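Local coordinates for protein methylmalonyl-CoA carboxyltransferase 5S subunit (Propionibacterium freudenreichii subsp. shermanii, PDB 1RQB) that transfers a carboxyl group from the biotin of the 1.3S subunit to pyruvate, forming oxaloacetate at a cobalt-dependent active site, at residues G110-N115 / E431-E436; C53-A58 / L286-D291; A241-V246 / T275-N280. One frame throughout, in Å; residues are numbered along the deposited sequence.

How the contacts relate
All three contacts involve the TIM barrel. Contacts 2 and 3 lie within it, their centres about 23 Å apart and their nearest atoms about 6 Å; strand 277-278 of contact 3 is followed by helix 283-296 of contact 2. Contact 1 ties a barrel loop to helix 430-437 of the C-terminal carboxylase region, with its centre about 38 Å from that of contact 2 and about 44 Å from that of contact 3, across the chain's centre. Contact 3 is nested along the chain inside both others, whereas contacts 1 and 2 interlock, with segments in the order 53-58, 110-115, 286-291, 431-436. Helix packing on the barrel, the dimer interface and the joint to the C-terminal region are separate places.

Contact 1: residues G110-N115 / E431-E436; sequences GYRHYN and EKQSKE
Arg112 and Gln433 meet where a beta-alpha loop of the TIM barrel, between strand 99-103 and helix 116-128, faces helix 430-437 of the C-terminal carboxylase region. The meeting is small and lies near the surface. The atoms that touch are two donors: Arg112 NH2 and Gln433 NE2 stand 3.4 Å apart and cannot bond to each other. Their common partner is Glu429, whose OE2 accepts from Gln433 NE2 and forms a salt bridge with Arg112 NH2, while its OE1 takes the backbone N of Asn115. One carboxylate thus holds the barrel loop and the amide together, and its charge probably offsets that of the guanidinium. The two side chains come from opposite directions, and the amide nitrogen arrives at the edge of the guanidinium, in its plane; the two flat groups are turned only 24° from each other. Gln433 gets there by a bent chain, CG beside the backbone N and a second bend at chi2. Arg112 is shaped differently: its CG sits between the backbone N and the carbonyl carbon (chi1 62°), and from there the chain runs extended to NE. This course carries CG over the face of the Tyr111 ring, 3.7 Å above its plane and toward the rim, and also past a face of the Tyr114 ring. Farther out, Tyr114 CE2 lies 3.5 Å above the guanidinium plane, over its centre, so this ring carbon covers one face of the cation. Two bonds from within the loop fix the rotation of the guanidinium. NE donates to Tyr111 OH at 3.0 Å, fairly straight at 153° and in the guanidinium plane. NH1 donates to His113 O, the carbonyl of the next residue, also at 3.0 Å, in a weak, more bent bond.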
loop_
_atom_site.group_PDB
_atom_site.type_symbol
_atom_site.label_atom_id
_atom_site.label_comp_id
_atom_site.label_asym_id
_atom_site.label_seq_id
_atom_site.Cartn_x
_atom_site.Cartn_y
_atom_site.Cartn_z
ATOM N N GLY A 110 2.755 -26.460 -17.326
ATOM C CA GLY A 110 2.094 -26.557 -18.613
ATOM C C GLY A 110 0.621 -26.216 -18.716
ATOM O O GLY A 110 0.034 -25.625 -17.812
ATOM N N TYR A 111 0.023 -26.670 -19.813
ATOM C CA TYR A 111 -1.367 -26.347 -20.166
ATOM C C TYR A 111 -2.337 -27.507 -19.926
ATOM O O TYR A 111 -3.532 -27.347 -20.166
ATOM C CB TYR A 111 -1.396 -25.957 -21.649
ATOM C CG TYR A 111 -1.085 -27.127 -22.570
ATOM C CD1 TYR A 111 -2.110 -27.836 -23.204
ATOM C CD2 TYR A 111 0.226 -27.567 -22.757
ATOM C CE1 TYR A 111 -1.838 -28.952 -23.992
ATOM C CE2 TYR A 111 0.511 -28.687 -23.544
ATOM C CZ TYR A 111 -0.524 -29.376 -24.156
ATOM O OH TYR A 111 -0.247 -30.497 -24.912
ATOM N N ARG A 112 -1.866 -28.668 -19.474
ATOM C CA ARG A 112 -2.787 -29.792 -19.249
ATOM C C ARG A 112 -2.210 -30.750 -18.207
ATOM O O ARG A 112 -1.080 -30.594 -17.745
ATOM C CB ARG A 112 -2.986 -30.603 -20.536
ATOM C CG ARG A 112 -1.683 -31.239 -21.054
ATOM C CD ARG A 112 -1.906 -32.107 -22.281
ATOM N NE ARG A 112 -0.654 -32.588 -22.868
ATOM C CZ ARG A 112 -0.010 -33.697 -22.514
ATOM N NH1 ARG A 112 -0.488 -34.478 -21.555
ATOM N NH2 ARG A 112 1.113 -34.034 -23.143
ATOM N N HIS A 113 -3.006 -31.742 -17.836
ATOM C CA HIS A 113 -2.511 -32.763 -16.904
ATOM C C HIS A 113 -1.556 -33.663 -17.689
ATOM O O HIS A 113 -1.808 -33.967 -18.854
ATOM C CB HIS A 113 -3.666 -33.611 -16.360
ATOM C CG HIS A 113 -4.526 -32.896 -15.370
ATOM N ND1 HIS A 113 -4.955 -33.482 -14.199
ATOM C CD2 HIS A 113 -5.024 -31.636 -15.363
ATOM C CE1 HIS A 113 -5.675 -32.613 -13.511
ATOM N NE2 HIS A 113 -5.732 -31.485 -14.195
ATOM N N TYR A 114 -0.454 -34.058 -17.064
ATOM C CA TYR A 114 0.507 -34.948 -17.731
ATOM C C TYR A 114 0.512 -36.309 -17.033
ATOM O O TYR A 114 0.099 -36.440 -15.882
ATOM C CB TYR A 114 1.926 -34.373 -17.672
ATOM C CG TYR A 114 2.081 -33.109 -18.465
ATOM C CD1 TYR A 114 1.775 -31.871 -17.904
ATOM C CD2 TYR A 114 2.453 -33.155 -19.804
ATOM C CE1 TYR A 114 1.831 -30.711 -18.662
ATOM C CE2 TYR A 114 2.505 -32.006 -20.575
ATOM C CZ TYR A 114 2.191 -30.787 -19.999
ATOM O OH TYR A 114 2.204 -29.652 -20.762
ATOM N N ASN A 115 0.982 -37.316 -17.764
ATOM C CA ASN A 115 1.125 -38.664 -17.197
ATOM C C ASN A 115 2.140 -38.566 -16.057
ATOM O O ASN A 115 3.041 -37.728 -16.082
ATOM C CB ASN A 115 1.601 -39.643 -18.287
ATOM C CG ASN A 115 2.084 -40.967 -17.722
ATOM O OD1 ASN A 115 3.233 -41.084 -17.303
ATOM N ND2 ASN A 115 1.207 -41.974 -17.702
ATOM N N GLU A 431 8.373 -41.240 -24.185
ATOM C CA GLU A 431 9.032 -41.655 -25.432
ATOM C C GLU A 431 8.495 -40.868 -26.630
ATOM O O GLU A 431 9.267 -40.444 -27.489
ATOM C CB GLU A 431 8.870 -43.162 -25.668
ATOM C CG GLU A 431 10.084 -44.026 -25.292
ATOM C CD GLU A 431 10.846 -43.562 -24.055
ATOM O OE1 GLU A 431 10.247 -43.499 -22.957
ATOM O OE2 GLU A 431 12.058 -43.271 -24.184
ATOM N N LYS A 432 7.185 -40.664 -26.688
ATOM C CA LYS A 432 6.566 -39.916 -27.791
ATOM C C LYS A 432 7.045 -38.461 -27.784
ATOM O O LYS A 432 7.333 -37.885 -28.833
ATOM C CB LYS A 432 5.042 -39.954 -27.655
ATOM C CG LYS A 432 4.288 -39.108 -28.673
ATOM C CD LYS A 432 2.785 -39.118 -28.377
ATOM C CE LYS A 432 1.997 -38.216 -29.325
ATOM N NZ LYS A 432 2.097 -38.651 -30.747
ATOM N N GLN A 433 7.107 -37.858 -26.599
ATOM C CA GLN A 433 7.549 -36.461 -26.480
ATOM C C GLN A 433 9.012 -36.347 -26.912
ATOM O O GLN A 433 9.379 -35.441 -27.659
ATOM C CB GLN A 433 7.421 -35.969 -25.031
ATOM C CG GLN A 433 5.996 -35.902 -24.476
ATOM C CD GLN A 433 5.152 -34.840 -25.145
ATOM O OE1 GLN A 433 5.665 -33.984 -25.865
ATOM N NE2 GLN A 433 3.849 -34.877 -24.899
ATOM N N SER A 434 9.836 -37.270 -26.428
ATOM C CA SER A 434 11.273 -37.279 -26.733
ATOM C C SER A 434 11.529 -37.381 -28.238
ATOM O O SER A 434 12.384 -36.674 -28.770
ATOM C CB SER A 434 11.966 -38.453 -26.043
ATOM O OG SER A 434 11.963 -38.292 -24.640
ATOM N N LYS A 435 10.792 -38.244 -28.930
ATOM C CA LYS A 435 11.028 -38.440 -30.367
ATOM C C LYS A 435 10.645 -37.181 -31.147
ATOM O O LYS A 435 11.394 -36.730 -32.012
ATOM C CB LYS A 435 10.224 -39.631 -30.891
ATOM C CG LYS A 435 10.286 -40.837 -29.978
ATOM C CD LYS A 435 11.703 -41.180 -29.540
ATOM C CE LYS A 435 11.674 -42.297 -28.501
ATOM N NZ LYS A 435 12.836 -42.244 -27.566
ATOM N N GLU A 436 9.477 -36.624 -30.845
ATOM C CA GLU A 436 9.005 -35.412 -31.530
ATOM C C GLU A 436 9.940 -34.233 -31.253
ATOM O O GLU A 436 10.230 -33.438 -32.146
ATOM C CB GLU A 436 7.584 -35.058 -31.086
ATOM C CG GLU A 436 6.531 -36.077 -31.511
ATOM C CD GLU A 436 5.146 -35.731 -31.004
ATOM O OE1 GLU A 436 4.831 -34.525 -30.910
ATOM O OE2 GLU A 436 4.364 -36.662 -30.712
#

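Contact 2: residues C53-A58 / L286-D291; sequences CADIDA and LHKIRD
This is a helix-on-helix contact on the outside of the barrel, carried by Asp55 and Ile56 of helix 53-58 and Lys288 and Ile289 of helix 283-296. The axes of the two short segments come within 8.9 Å and run roughly antiparallel, 146° between their directions. Ile289 touches both residues of the other helix: CG1 is set beside its own backbone N, and the chain beyond it continues to CD1, which lies 3.7 Å from Ile56 CA. Its side chain crosses that of Ile56 at about a right angle, with Ile56 CG1 3.8 Å from Ile289 CD1. Ile289 CG1 also touches Asp55 CB at 3.7 Å, so the aspartate contributes its methylene to the apolar seam. In this (beta-alpha)8 barrel helix 53-58 comes just before strand 63-68, while helix 283-296 follows the short strand 277-278, an addition to the eight that pairs with barrel strand 23-29. Ile56 also packs on Val31 and Leu32 of helix 31-39. On the exposed flank the Asp55 side chain crosses the aliphatic part of Lys288 at about a right angle, with Asp55 OD1 3.4 Å from Lys288 CD. No ion pair joins them, since Lys288 NZ ends 5.7 Å from Asp55 OD1; that oxygen instead forms a salt bridge with Arg285. A water lies 2.7 Å from Asp55 OD2 and makes at most a weak, long bond to Lys288 O.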
loop_
_atom_site.group_PDB
_atom_site.type_symbol
_atom_site.label_atom_id
_atom_site.label_comp_id
_atom_site.label_asym_id
_atom_site.label_seq_id
_atom_site.Cartn_x
_atom_site.Cartn_y
_atom_site.Cartn_z
ATOM N N CYS A 53 21.467 -10.662 -6.635
ATOM C CA CYS A 53 21.517 -12.017 -6.064
ATOM C C CYS A 53 22.442 -12.131 -4.851
ATOM O O CYS A 53 22.087 -12.774 -3.864
ATOM C CB CYS A 53 21.907 -13.033 -7.136
ATOM S SG CYS A 53 20.536 -13.421 -8.262
ATOM N N ALA A 54 23.622 -11.527 -4.905
ATOM C CA ALA A 54 24.544 -11.632 -3.765
ATOM C C ALA A 54 23.895 -11.045 -2.509
ATOM O O ALA A 54 23.969 -11.630 -1.430
ATOM C CB ALA A 54 25.864 -10.905 -4.076
ATOM N N ASP A 55 23.247 -9.890 -2.643
ATOM C CA ASP A 55 22.607 -9.264 -1.477
ATOM C C ASP A 55 21.395 -10.076 -1.019
ATOM O O ASP A 55 21.164 -10.225 0.181
ATOM C CB ASP A 55 22.217 -7.829 -1.794
ATOM C CG ASP A 55 23.434 -6.923 -1.902
ATOM O OD1 ASP A 55 24.304 -7.002 -1.001
ATOM O OD2 ASP A 55 23.520 -6.146 -2.874
ATOM N N ILE A 56 20.619 -10.600 -1.963
ATOM C CA ILE A 56 19.446 -11.409 -1.600
ATOM C C ILE A 56 19.901 -12.638 -0.808
ATOM O O ILE A 56 19.319 -12.989 0.217
ATOM C CB ILE A 56 18.676 -11.858 -2.876
ATOM C CG1 ILE A 56 17.940 -10.648 -3.462
ATOM C CG2 ILE A 56 17.694 -12.992 -2.550
ATOM C CD1 ILE A 56 17.222 -10.907 -4.793
ATOM N N ASP A 57 20.982 -13.257 -1.278
ATOM C CA ASP A 57 21.546 -14.467 -0.664
ATOM C C ASP A 57 22.021 -14.210 0.769
ATOM O O ASP A 57 22.039 -15.131 1.584
ATOM C CB ASP A 57 22.734 -14.981 -1.501
ATOM C CG ASP A 57 23.323 -16.275 -0.950
ATOM O OD1 ASP A 57 22.698 -17.350 -1.112
ATOM O OD2 ASP A 57 24.407 -16.215 -0.339
ATOM N N ALA A 58 22.403 -12.982 1.103
ATOM C CA ALA A 58 22.912 -12.713 2.457
ATOM C C ALA A 58 21.908 -11.931 3.307
ATOM O O ALA A 58 22.234 -11.522 4.421
ATOM C CB ALA A 58 24.212 -11.921 2.372
ATOM N N LEU A 286 18.790 -5.371 2.660
ATOM C CA LEU A 286 17.470 -5.046 2.103
ATOM C C LEU A 286 17.523 -3.696 1.383
ATOM O O LEU A 286 16.924 -3.518 0.323
ATOM C CB LEU A 286 16.410 -4.998 3.215
ATOM C CG LEU A 286 16.133 -6.300 3.972
ATOM C CD1 LEU A 286 14.976 -6.099 4.952
ATOM C CD2 LEU A 286 15.775 -7.396 2.977
ATOM N N HIS A 287 18.233 -2.738 1.967
ATOM C CA HIS A 287 18.342 -1.401 1.366
ATOM C C HIS A 287 19.023 -1.496 -0.003
ATOM O O HIS A 287 18.628 -0.821 -0.954
ATOM C CB HIS A 287 19.150 -0.491 2.291
ATOM C CG HIS A 287 19.301 0.904 1.779
ATOM N ND1 HIS A 287 18.274 1.822 1.811
ATOM C CD2 HIS A 287 20.348 1.532 1.196
ATOM C CE1 HIS A 287 18.682 2.957 1.271
ATOM N NE2 HIS A 287 19.938 2.808 0.889
ATOM N N LYS A 288 20.044 -2.341 -0.107
ATOM C CA LYS A 288 20.767 -2.501 -1.377
ATOM C C LYS A 288 19.868 -3.165 -2.423
ATOM O O LYS A 288 19.894 -2.802 -3.598
ATOM C CB LYS A 288 22.030 -3.356 -1.194
ATOM C CG LYS A 288 23.063 -2.768 -0.253
ATOM C CD LYS A 288 24.286 -3.679 -0.193
ATOM C CE LYS A 288 25.314 -3.184 0.815
ATOM N NZ LYS A 288 25.703 -1.761 0.593
ATOM N N ILE A 289 19.090 -4.152 -2.005
ATOM C CA ILE A 289 18.189 -4.840 -2.939
ATOM C C ILE A 289 17.119 -3.854 -3.414
ATOM O O ILE A 289 16.792 -3.779 -4.598
ATOM C CB ILE A 289 17.518 -6.048 -2.243
ATOM C CG1 ILE A 289 18.599 -7.037 -1.801
ATOM C CG2 ILE A 289 16.515 -6.733 -3.188
ATOM C CD1 ILE A 289 18.130 -8.027 -0.730
ATOM N N ARG A 290 16.584 -3.086 -2.471
ATOM C CA ARG A 290 15.537 -2.107 -2.791
ATOM C C ARG A 290 16.034 -1.118 -3.848
ATOM O O ARG A 290 15.359 -0.872 -4.846
ATOM C CB ARG A 290 15.142 -1.308 -1.550
ATOM C CG ARG A 290 14.037 -0.323 -1.850
ATOM C CD ARG A 290 13.708 0.528 -0.647
ATOM N NE ARG A 290 14.752 1.499 -0.359
ATOM C CZ ARG A 290 14.761 2.734 -0.852
ATOM N NH1 ARG A 290 13.775 3.130 -1.656
ATOM N NH2 ARG A 290 15.739 3.576 -0.532
ATOM N N ASP A 291 17.209 -0.540 -3.606
ATOM C CA ASP A 291 17.792 0.460 -4.513
ATOM C C ASP A 291 18.081 -0.163 -5.879
ATOM O O ASP A 291 17.926 0.477 -6.918
ATOM C CB ASP A 291 19.072 1.042 -3.899
ATOM C CG ASP A 291 18.775 2.062 -2.801
ATOM O OD1 ASP A 291 17.578 2.344 -2.567
ATOM O OD2 ASP A 291 19.728 2.584 -2.181
HETATM O O HOH W 1 21.550 -5.612 -4.579
#

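Contact 3: residues A241-V246 / T275-N280; sequences AIEAGV and TGYTTN
A single methyl group, CG2 of Ile242, sits almost squarely over the centre of the Tyr277 ring. It lies 3.7 Å from the ring centroid and 14° off the normal, a CH-pi contact in which the closest ring atom, Tyr277 CG, is 3.6 Å from Ile242 CG2. The isoleucine presents this branch because CG1 is turned beside the backbone N, which places CG2 anti to that N. The two side chains slide past each other in opposite directions, and the phenol runs on until Tyr277 OH is 3.7 Å from Glu243 CA. There the hydroxyl hydrogen-bonds to Ser20 O, a polar anchor for a buried ring. A leucine in place of Tyr277 would probably leave Ser20 O without this partner and the Ile242 methyl without a flat face to rest on. Both backbones turn sharply beside the contact. Helix 234-243 closes in a Schellman motif: Gly245 has a positive phi of 107°, its N bonds to Ile242 O at 3.0 Å, and Val246 N reaches Ala241 O at 2.9 Å. Ahead of the tyrosine, Thr275 OG1 accepts from Tyr277 N at 3.1 Å in an ST turn. Glu243 OE1 forms a salt bridge with Lys240 and OE2 one with Lys240 of the second subunit, bringing the contact to the dimer interface. Ile242 also touches Val25 of strand 23-29, Thr278 joins the same strand through backbone bonds, and Glu243 and Tyr277 both touch Val19 of strand 15-19.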
loop_
_atom_site.group_PDB
_atom_site.type_symbol
_atom_site.label_atom_id
_atom_site.label_comp_id
_atom_site.label_asym_id
_atom_site.label_seq_id
_atom_site.Cartn_x
_atom_site.Cartn_y
_atom_site.Cartn_z
ATOM N N ALA A 241 -1.895 -13.201 11.308
ATOM C CA ALA A 241 -1.412 -14.569 11.072
ATOM C C ALA A 241 -0.211 -14.836 11.982
ATOM O O ALA A 241 -0.039 -15.939 12.498
ATOM C CB ALA A 241 -1.019 -14.756 9.597
ATOM N N ILE A 242 0.612 -13.819 12.188
ATOM C CA ILE A 242 1.782 -13.960 13.068
ATOM C C ILE A 242 1.293 -14.144 14.507
ATOM O O ILE A 242 1.832 -14.953 15.259
ATOM C CB ILE A 242 2.710 -12.727 12.935
ATOM C CG1 ILE A 242 3.410 -12.783 11.568
ATOM C CG2 ILE A 242 3.737 -12.688 14.094
ATOM C CD1 ILE A 242 4.119 -11.495 11.177
ATOM N N GLU A 243 0.253 -13.418 14.898
ATOM C CA GLU A 243 -0.281 -13.597 16.256
ATOM C C GLU A 243 -0.844 -15.013 16.408
ATOM O O GLU A 243 -0.806 -15.588 17.494
ATOM C CB GLU A 243 -1.365 -12.544 16.566
ATOM C CG GLU A 243 -0.809 -11.107 16.605
ATOM C CD GLU A 243 -1.878 -10.025 16.825
ATOM O OE1 GLU A 243 -3.049 -10.236 16.434
ATOM O OE2 GLU A 243 -1.532 -8.948 17.379
ATOM N N ALA A 244 -1.343 -15.592 15.317
ATOM C CA ALA A 244 -1.924 -16.940 15.381
ATOM C C ALA A 244 -0.837 -18.015 15.313
ATOM O O ALA A 244 -1.126 -19.199 15.483
ATOM C CB ALA A 244 -2.935 -17.138 14.262
ATOM N N GLY A 245 0.403 -17.618 15.043
ATOM C CA GLY A 245 1.490 -18.589 14.997
ATOM C C GLY A 245 2.086 -18.981 13.650
ATOM O O GLY A 245 2.808 -19.976 13.565
ATOM N N VAL A 246 1.809 -18.219 12.597
ATOM C CA VAL A 246 2.355 -18.567 11.277
ATOM C C VAL A 246 3.884 -18.557 11.333
ATOM O O VAL A 246 4.501 -17.709 11.976
ATOM C CB VAL A 246 1.813 -17.618 10.174
ATOM C CG1 VAL A 246 2.566 -16.271 10.176
ATOM C CG2 VAL A 246 1.920 -18.314 8.819
ATOM N N THR A 275 6.838 -5.848 19.503
ATOM C CA THR A 275 5.678 -6.737 19.676
ATOM C C THR A 275 6.099 -8.082 20.273
ATOM O O THR A 275 5.248 -8.879 20.666
ATOM C CB THR A 275 5.021 -7.095 18.317
ATOM O OG1 THR A 275 5.970 -7.820 17.517
ATOM C CG2 THR A 275 4.580 -5.833 17.561
ATOM N N GLY A 276 7.400 -8.353 20.310
ATOM C CA GLY A 276 7.870 -9.653 20.788
ATOM C C GLY A 276 8.229 -10.524 19.587
ATOM O O GLY A 276 8.930 -11.529 19.711
ATOM N N TYR A 277 7.735 -10.159 18.408
ATOM C CA TYR A 277 8.065 -10.923 17.194
ATOM C C TYR A 277 9.166 -10.179 16.441
ATOM O O TYR A 277 9.296 -8.960 16.544
ATOM C CB TYR A 277 6.850 -11.043 16.268
ATOM C CG TYR A 277 5.636 -11.578 16.962
ATOM C CD1 TYR A 277 4.518 -10.766 17.172
ATOM C CD2 TYR A 277 5.603 -12.895 17.438
ATOM C CE1 TYR A 277 3.390 -11.249 17.832
ATOM C CE2 TYR A 277 4.481 -13.387 18.110
ATOM C CZ TYR A 277 3.376 -12.551 18.297
ATOM O OH TYR A 277 2.254 -13.017 18.936
ATOM N N THR A 278 9.970 -10.918 15.699
ATOM C CA THR A 278 11.023 -10.262 14.914
ATOM C C THR A 278 11.385 -11.155 13.726
ATOM O O THR A 278 10.914 -12.287 13.623
ATOM C CB THR A 278 12.259 -9.981 15.809
ATOM O OG1 THR A 278 13.138 -9.072 15.137
ATOM C CG2 THR A 278 12.999 -11.272 16.132
ATOM N N THR A 279 12.166 -10.613 12.802
ATOM C CA THR A 279 12.656 -11.372 11.642
ATOM C C THR A 279 14.183 -11.361 11.732
ATOM O O THR A 279 14.752 -10.602 12.516
ATOM C CB THR A 279 12.309 -10.702 10.300
ATOM O OG1 THR A 279 13.115 -9.528 10.147
ATOM C CG2 THR A 279 10.826 -10.327 10.231
ATOM N N ASN A 280 14.858 -12.187 10.952
ATOM C CA ASN A 280 16.326 -12.150 11.013
ATOM C C ASN A 280 16.864 -11.553 9.712
ATOM O O ASN A 280 17.894 -11.986 9.198
ATOM C CB ASN A 280 16.914 -13.551 11.249
ATOM C CG ASN A 280 16.617 -14.513 10.121
ATOM O OD1 ASN A 280 15.481 -14.955 9.954
ATOM N ND2 ASN A 280 17.644 -14.853 9.339
#